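Local coordinates for protein oligopeptide ABC transporter OppAIV (Borrelia burgdorferi B31, PDB 4GL8) that probably binds oligopeptides outside the inner membrane and hands them to an ABC transporter for uptake, as in its solute-binding protein family, at residues Arg306-Thr319 against Glu487-Ser499. Residues are numbered along the deposited sequence; the frame is centred on the assembly and turned at random.
Sequences RKALSFAIDRKTLT and ERDFPAVFLNITS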
loop_
_atom_site.group_PDB
_atom_site.type_symbol
_atom_site.label_atom_id
_atom_site.label_comp_id
_atom_site.label_asym_id
_atom_site.label_seq_id
_atom_site.Cartn_x
_atom_site.Cartn_y
_atom_site.Cartn_z
ATOM N N ARG A 306 -22.759 -11.863 -4.583
ATOM C CA ARG A 306 -21.327 -11.556 -4.701
ATOM C C ARG A 306 -20.693 -12.297 -5.888
ATOM O O ARG A 306 -19.922 -11.724 -6.661
ATOM C CB ARG A 306 -20.588 -11.879 -3.387
ATOM C CG ARG A 306 -21.093 -11.076 -2.211
ATOM C CD ARG A 306 -20.159 -11.066 -1.026
ATOM N NE ARG A 306 -19.867 -12.404 -0.551
ATOM C CZ ARG A 306 -20.517 -13.037 0.424
ATOM N NH1 ARG A 306 -20.134 -14.252 0.771
ATOM N NH2 ARG A 306 -21.557 -12.493 1.029
ATOM N N LYS A 307 -21.064 -13.549 -6.066
ATOM C CA LYS A 307 -20.526 -14.377 -7.163
ATOM C C LYS A 307 -20.977 -13.857 -8.547
ATOM O O LYS A 307 -20.175 -13.741 -9.470
ATOM C CB LYS A 307 -21.026 -15.802 -6.948
ATOM C CG LYS A 307 -20.217 -16.887 -7.579
ATOM C CD LYS A 307 -20.500 -18.256 -6.940
ATOM C CE LYS A 307 -20.002 -19.326 -7.925
ATOM N NZ LYS A 307 -20.105 -20.758 -7.502
ATOM N N ALA A 308 -22.269 -13.563 -8.660
ATOM C CA ALA A 308 -22.872 -12.928 -9.843
ATOM C C ALA A 308 -22.152 -11.660 -10.246
ATOM O O ALA A 308 -21.833 -11.496 -11.392
ATOM C CB ALA A 308 -24.340 -12.635 -9.611
ATOM N N LEU A 309 -21.898 -10.772 -9.299
ATOM C CA LEU A 309 -21.180 -9.542 -9.606
ATOM C C LEU A 309 -19.787 -9.876 -10.125
ATOM O O LEU A 309 -19.310 -9.274 -11.078
ATOM C CB LEU A 309 -21.069 -8.639 -8.369
ATOM C CG LEU A 309 -22.381 -8.192 -7.701
ATOM C CD1 LEU A 309 -22.090 -7.487 -6.386
ATOM C CD2 LEU A 309 -23.248 -7.327 -8.609
ATOM N N SER A 310 -19.128 -10.848 -9.518
ATOM C CA SER A 310 -17.758 -11.188 -9.898
ATOM C C SER A 310 -17.692 -11.832 -11.287
ATOM O O SER A 310 -16.890 -11.453 -12.109
ATOM C CB SER A 310 -17.106 -12.095 -8.848
ATOM O OG SER A 310 -15.784 -12.436 -9.237
ATOM N N PHE A 311 -18.568 -12.783 -11.540
ATOM C CA PHE A 311 -18.634 -13.468 -12.837
ATOM C C PHE A 311 -19.212 -12.606 -13.973
ATOM O O PHE A 311 -18.971 -12.904 -15.137
ATOM C CB PHE A 311 -19.471 -14.740 -12.738
ATOM C CG PHE A 311 -18.719 -15.926 -12.258
ATOM C CD1 PHE A 311 -18.781 -16.322 -10.939
ATOM C CD2 PHE A 311 -17.974 -16.677 -13.124
ATOM C CE1 PHE A 311 -18.089 -17.428 -10.489
ATOM C CE2 PHE A 311 -17.276 -17.790 -12.677
ATOM C CZ PHE A 311 -17.344 -18.167 -11.358
ATOM N N ALA A 312 -19.975 -11.564 -13.642
ATOM C CA ALA A 312 -20.549 -10.671 -14.647
ATOM C C ALA A 312 -19.562 -9.649 -15.240
ATOM O O ALA A 312 -19.935 -8.911 -16.164
ATOM C CB ALA A 312 -21.735 -9.942 -14.059
ATOM N N ILE A 313 -18.321 -9.582 -14.740
ATOM C CA ILE A 313 -17.322 -8.644 -15.294
ATOM C C ILE A 313 -16.388 -9.299 -16.314
ATOM O O ILE A 313 -15.702 -10.264 -16.005
ATOM C CB ILE A 313 -16.377 -8.096 -14.219
ATOM C CG1 ILE A 313 -17.130 -7.495 -12.998
ATOM C CG2 ILE A 313 -15.386 -7.119 -14.835
ATOM C CD1 ILE A 313 -17.963 -6.297 -13.310
ATOM N N ASP A 314 -16.294 -8.732 -17.510
ATOM C CA ASP A 314 -15.349 -9.233 -18.514
ATOM C C ASP A 314 -13.945 -8.651 -18.233
ATOM O O ASP A 314 -13.626 -7.555 -18.704
ATOM C CB ASP A 314 -15.842 -8.838 -19.913
ATOM C CG ASP A 314 -14.933 -9.332 -21.026
ATOM O OD1 ASP A 314 -13.944 -10.062 -20.764
ATOM O OD2 ASP A 314 -15.223 -8.975 -22.178
ATOM N N ARG A 315 -13.126 -9.398 -17.486
ATOM C CA ARG A 315 -11.820 -8.943 -17.005
ATOM C C ARG A 315 -10.809 -8.682 -18.093
ATOM O O ARG A 315 -10.047 -7.730 -17.991
ATOM C CB ARG A 315 -11.208 -9.970 -16.030
ATOM C CG ARG A 315 -11.884 -9.962 -14.668
ATOM C CD ARG A 315 -11.586 -11.201 -13.838
ATOM N NE ARG A 315 -12.255 -11.118 -12.535
ATOM C CZ ARG A 315 -13.541 -11.370 -12.326
ATOM N NH1 ARG A 315 -14.326 -11.754 -13.322
ATOM N NH2 ARG A 315 -14.034 -11.246 -11.111
ATOM N N LYS A 316 -10.769 -9.546 -19.095
ATOM C CA LYS A 316 -9.869 -9.381 -20.240
ATOM C C LYS A 316 -10.159 -8.082 -20.998
ATOM O O LYS A 316 -9.238 -7.347 -21.364
ATOM C CB LYS A 316 -9.962 -10.565 -21.203
ATOM N N THR A 317 -11.431 -7.804 -21.245
ATOM C CA THR A 317 -11.807 -6.573 -21.944
ATOM C C THR A 317 -11.407 -5.349 -21.114
ATOM O O THR A 317 -10.978 -4.345 -21.668
ATOM C CB THR A 317 -13.313 -6.566 -22.231
ATOM O OG1 THR A 317 -13.587 -7.560 -23.212
ATOM C CG2 THR A 317 -13.799 -5.225 -22.730
ATOM N N LEU A 318 -11.508 -5.464 -19.786
ATOM C CA LEU A 318 -11.112 -4.367 -18.904
ATOM C C LEU A 318 -9.626 -4.057 -19.058
ATOM O O LEU A 318 -9.247 -2.891 -19.193
ATOM C CB LEU A 318 -11.444 -4.657 -17.445
ATOM C CG LEU A 318 -10.926 -3.645 -16.398
ATOM C CD1 LEU A 318 -11.478 -2.229 -16.621
ATOM C CD2 LEU A 318 -11.271 -4.100 -14.992
ATOM N N THR A 319 -8.782 -5.082 -19.045
ATOM C CA THR A 319 -7.342 -4.852 -19.176
ATOM C C THR A 319 -6.941 -4.463 -20.619
ATOM O O THR A 319 -6.064 -3.630 -20.785
ATOM C CB THR A 319 -6.470 -6.019 -18.647
ATOM O OG1 THR A 319 -6.843 -7.230 -19.282
ATOM C CG2 THR A 319 -6.654 -6.194 -17.174
ATOM N N GLU A 487 -12.625 -18.600 -4.769
ATOM C CA GLU A 487 -13.587 -19.579 -5.373
ATOM C C GLU A 487 -14.852 -19.862 -4.568
ATOM O O GLU A 487 -15.755 -20.494 -5.096
ATOM C CB GLU A 487 -12.996 -20.987 -5.577
ATOM C CG GLU A 487 -11.521 -21.105 -5.918
ATOM C CD GLU A 487 -11.105 -22.563 -6.276
ATOM O OE1 GLU A 487 -9.895 -22.854 -6.228
ATOM O OE2 GLU A 487 -11.959 -23.424 -6.616
ATOM N N ARG A 488 -14.900 -19.491 -3.296
ATOM C CA ARG A 488 -16.021 -19.891 -2.441
ATOM C C ARG A 488 -16.787 -18.712 -1.873
ATOM O O ARG A 488 -17.966 -18.601 -2.115
ATOM C CB ARG A 488 -15.547 -20.801 -1.295
ATOM C CG ARG A 488 -16.686 -21.405 -0.478
ATOM C CD ARG A 488 -16.222 -22.536 0.444
ATOM N NE ARG A 488 -15.840 -22.065 1.777
ATOM C CZ ARG A 488 -14.971 -22.684 2.594
ATOM N NH1 ARG A 488 -14.700 -22.152 3.788
ATOM N NH2 ARG A 488 -14.357 -23.825 2.233
ATOM N N ASP A 489 -16.135 -17.852 -1.093
ATOM C CA ASP A 489 -16.843 -16.780 -0.392
ATOM C C ASP A 489 -17.001 -15.489 -1.206
ATOM O O ASP A 489 -17.936 -14.754 -0.950
ATOM C CB ASP A 489 -16.195 -16.464 0.962
ATOM C CG ASP A 489 -16.479 -17.533 2.032
ATOM O OD1 ASP A 489 -17.181 -18.523 1.738
ATOM O OD2 ASP A 489 -15.980 -17.371 3.175
ATOM N N PHE A 490 -16.106 -15.217 -2.159
ATOM C CA PHE A 490 -16.153 -13.987 -2.934
ATOM C C PHE A 490 -16.414 -12.728 -2.070
ATOM O O PHE A 490 -17.361 -11.983 -2.332
ATOM C CB PHE A 490 -17.227 -14.084 -4.033
ATOM C CG PHE A 490 -16.940 -15.128 -5.083
ATOM C CD1 PHE A 490 -16.302 -14.780 -6.273
ATOM C CD2 PHE A 490 -17.279 -16.451 -4.875
ATOM C CE1 PHE A 490 -16.021 -15.735 -7.243
ATOM C CE2 PHE A 490 -16.999 -17.411 -5.836
ATOM C CZ PHE A 490 -16.362 -17.050 -7.031
ATOM N N PRO A 491 -15.592 -12.491 -1.037
ATOM C CA PRO A 491 -15.757 -11.239 -0.302
ATOM C C PRO A 491 -15.538 -9.995 -1.146
ATOM O O PRO A 491 -16.042 -8.915 -0.824
ATOM C CB PRO A 491 -14.661 -11.309 0.793
ATOM C CG PRO A 491 -13.654 -12.255 0.274
ATOM C CD PRO A 491 -14.433 -13.263 -0.557
ATOM N N ALA A 492 -14.773 -10.138 -2.220
ATOM C CA ALA A 492 -14.554 -9.053 -3.127
ATOM C C ALA A 492 -14.626 -9.562 -4.574
ATOM O O ALA A 492 -14.546 -10.758 -4.854
ATOM C CB ALA A 492 -13.198 -8.423 -2.835
ATOM N N VAL A 493 -14.809 -8.620 -5.477
ATOM C CA VAL A 493 -14.689 -8.844 -6.901
ATOM C C VAL A 493 -13.244 -8.548 -7.267
ATOM O O VAL A 493 -12.847 -7.407 -7.379
ATOM C CB VAL A 493 -15.662 -7.942 -7.657
ATOM C CG1 VAL A 493 -15.539 -8.147 -9.152
ATOM C CG2 VAL A 493 -17.077 -8.219 -7.175
ATOM N N PHE A 494 -12.440 -9.594 -7.379
ATOM C CA PHE A 494 -11.036 -9.457 -7.727
ATOM C C PHE A 494 -10.918 -9.295 -9.238
ATOM O O PHE A 494 -11.498 -10.076 -10.010
ATOM C CB PHE A 494 -10.252 -10.683 -7.253
ATOM C CG PHE A 494 -10.282 -10.871 -5.766
ATOM C CD1 PHE A 494 -9.456 -10.134 -4.954
ATOM C CD2 PHE A 494 -11.153 -11.775 -5.181
ATOM C CE1 PHE A 494 -9.490 -10.306 -3.573
ATOM C CE2 PHE A 494 -11.185 -11.966 -3.811
ATOM C CZ PHE A 494 -10.371 -11.217 -2.999
ATOM N N LEU A 495 -10.138 -8.308 -9.648
ATOM C CA LEU A 495 -10.118 -7.875 -11.033
ATOM C C LEU A 495 -8.803 -8.078 -11.778
ATOM O O LEU A 495 -8.784 -8.648 -12.863
ATOM C CB LEU A 495 -10.502 -6.392 -11.103
ATOM C CG LEU A 495 -11.958 -6.078 -10.735
ATOM C CD1 LEU A 495 -12.167 -4.588 -10.599
ATOM C CD2 LEU A 495 -12.899 -6.623 -11.772
ATOM N N ASN A 496 -7.706 -7.562 -11.249
ATOM C CA ASN A 496 -6.439 -7.755 -11.935
ATOM C C ASN A 496 -5.256 -7.505 -11.037
ATOM O O ASN A 496 -5.401 -7.035 -9.902
ATOM C CB ASN A 496 -6.342 -6.877 -13.183
ATOM C CG ASN A 496 -6.563 -5.417 -12.875
ATOM O OD1 ASN A 496 -5.748 -4.782 -12.211
ATOM N ND2 ASN A 496 -7.682 -4.875 -13.355
ATOM N N ILE A 497 -4.097 -7.897 -11.547
ATOM C CA ILE A 497 -2.827 -7.578 -10.954
ATOM C C ILE A 497 -2.332 -6.379 -11.725
ATOM O O ILE A 497 -2.153 -6.442 -12.947
ATOM C CB ILE A 497 -1.803 -8.707 -11.133
ATOM C CG1 ILE A 497 -2.373 -10.057 -10.662
ATOM C CG2 ILE A 497 -0.491 -8.302 -10.460
ATOM C CD1 ILE A 497 -2.742 -10.142 -9.182
ATOM N N THR A 498 -2.057 -5.305 -11.012
ATOM C CA THR A 498 -1.872 -3.974 -11.622
ATOM C C THR A 498 -0.536 -3.817 -12.347
ATOM O O THR A 498 0.452 -4.404 -11.943
ATOM C CB THR A 498 -1.976 -2.907 -10.505
ATOM O OG1 THR A 498 -3.353 -2.749 -10.139
ATOM C CG2 THR A 498 -1.372 -1.573 -10.935
ATOM N N SER A 499 -0.534 -3.019 -13.413
ATOM C CA SER A 499 0.686 -2.477 -14.021
ATOM C C SER A 499 0.601 -0.967 -14.000
ATOM O O SER A 499 -0.363 -0.421 -14.491
ATOM C CB SER A 499 0.822 -2.922 -15.478
ATOM O OG SER A 499 1.034 -4.330 -15.537
HETATM O O HOH W 1 -13.894 -12.148 -7.240
#
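Phe494 O is gripped side-on by two nitrogens of Arg315: NE at 2.8 Å, lying in the carbonyl plane, and NH2, tilted 26° from it. The contact belongs to a lobe of the periplasmic-binding-protein fold, where helices 303-311 and 315-323 cover strand 492-504. Carried out by a chain extended from CG to NE, the Arg315 guanidinium also meets Ser310 O end-on through NH1 and NH2, and NH1 also bonds Leu348 O. One arginine thereby joins helix 303-311, through Ser310, to strand 492-504. Next to Arg315, a water bonded to Ser310 OG accepts from Phe494 N and donates to Ala492 O.

In the turn ahead of the strand, Arg306 repeats the side-on grip on Asp489 O, with NH1 at 2.8 Å and NE at 3.1 Å, Asp489 O lying in the guanidinium plane; NE bonds Phe490 O only weakly. Phe490, with positive phi (44°), lays its ring against Lys307, Ser310 and Phe311, all on one side of its plane. Lys307 CG lies over that face, offset toward the rim, in a CH-pi contact 4.0 Å from the Phe490 ring centroid. Phe311 meets the same ring obliquely, the planes at 46°. Val493 CG1 packs against Ser310 CA at 3.8 Å, and Ile313 CG2 touches Leu495 CD2 at 4.0 Å. At the classic beta bulge of Leu495 and Asn496, Thr319 CG2 rests 4.1 Å from Asn496 CB.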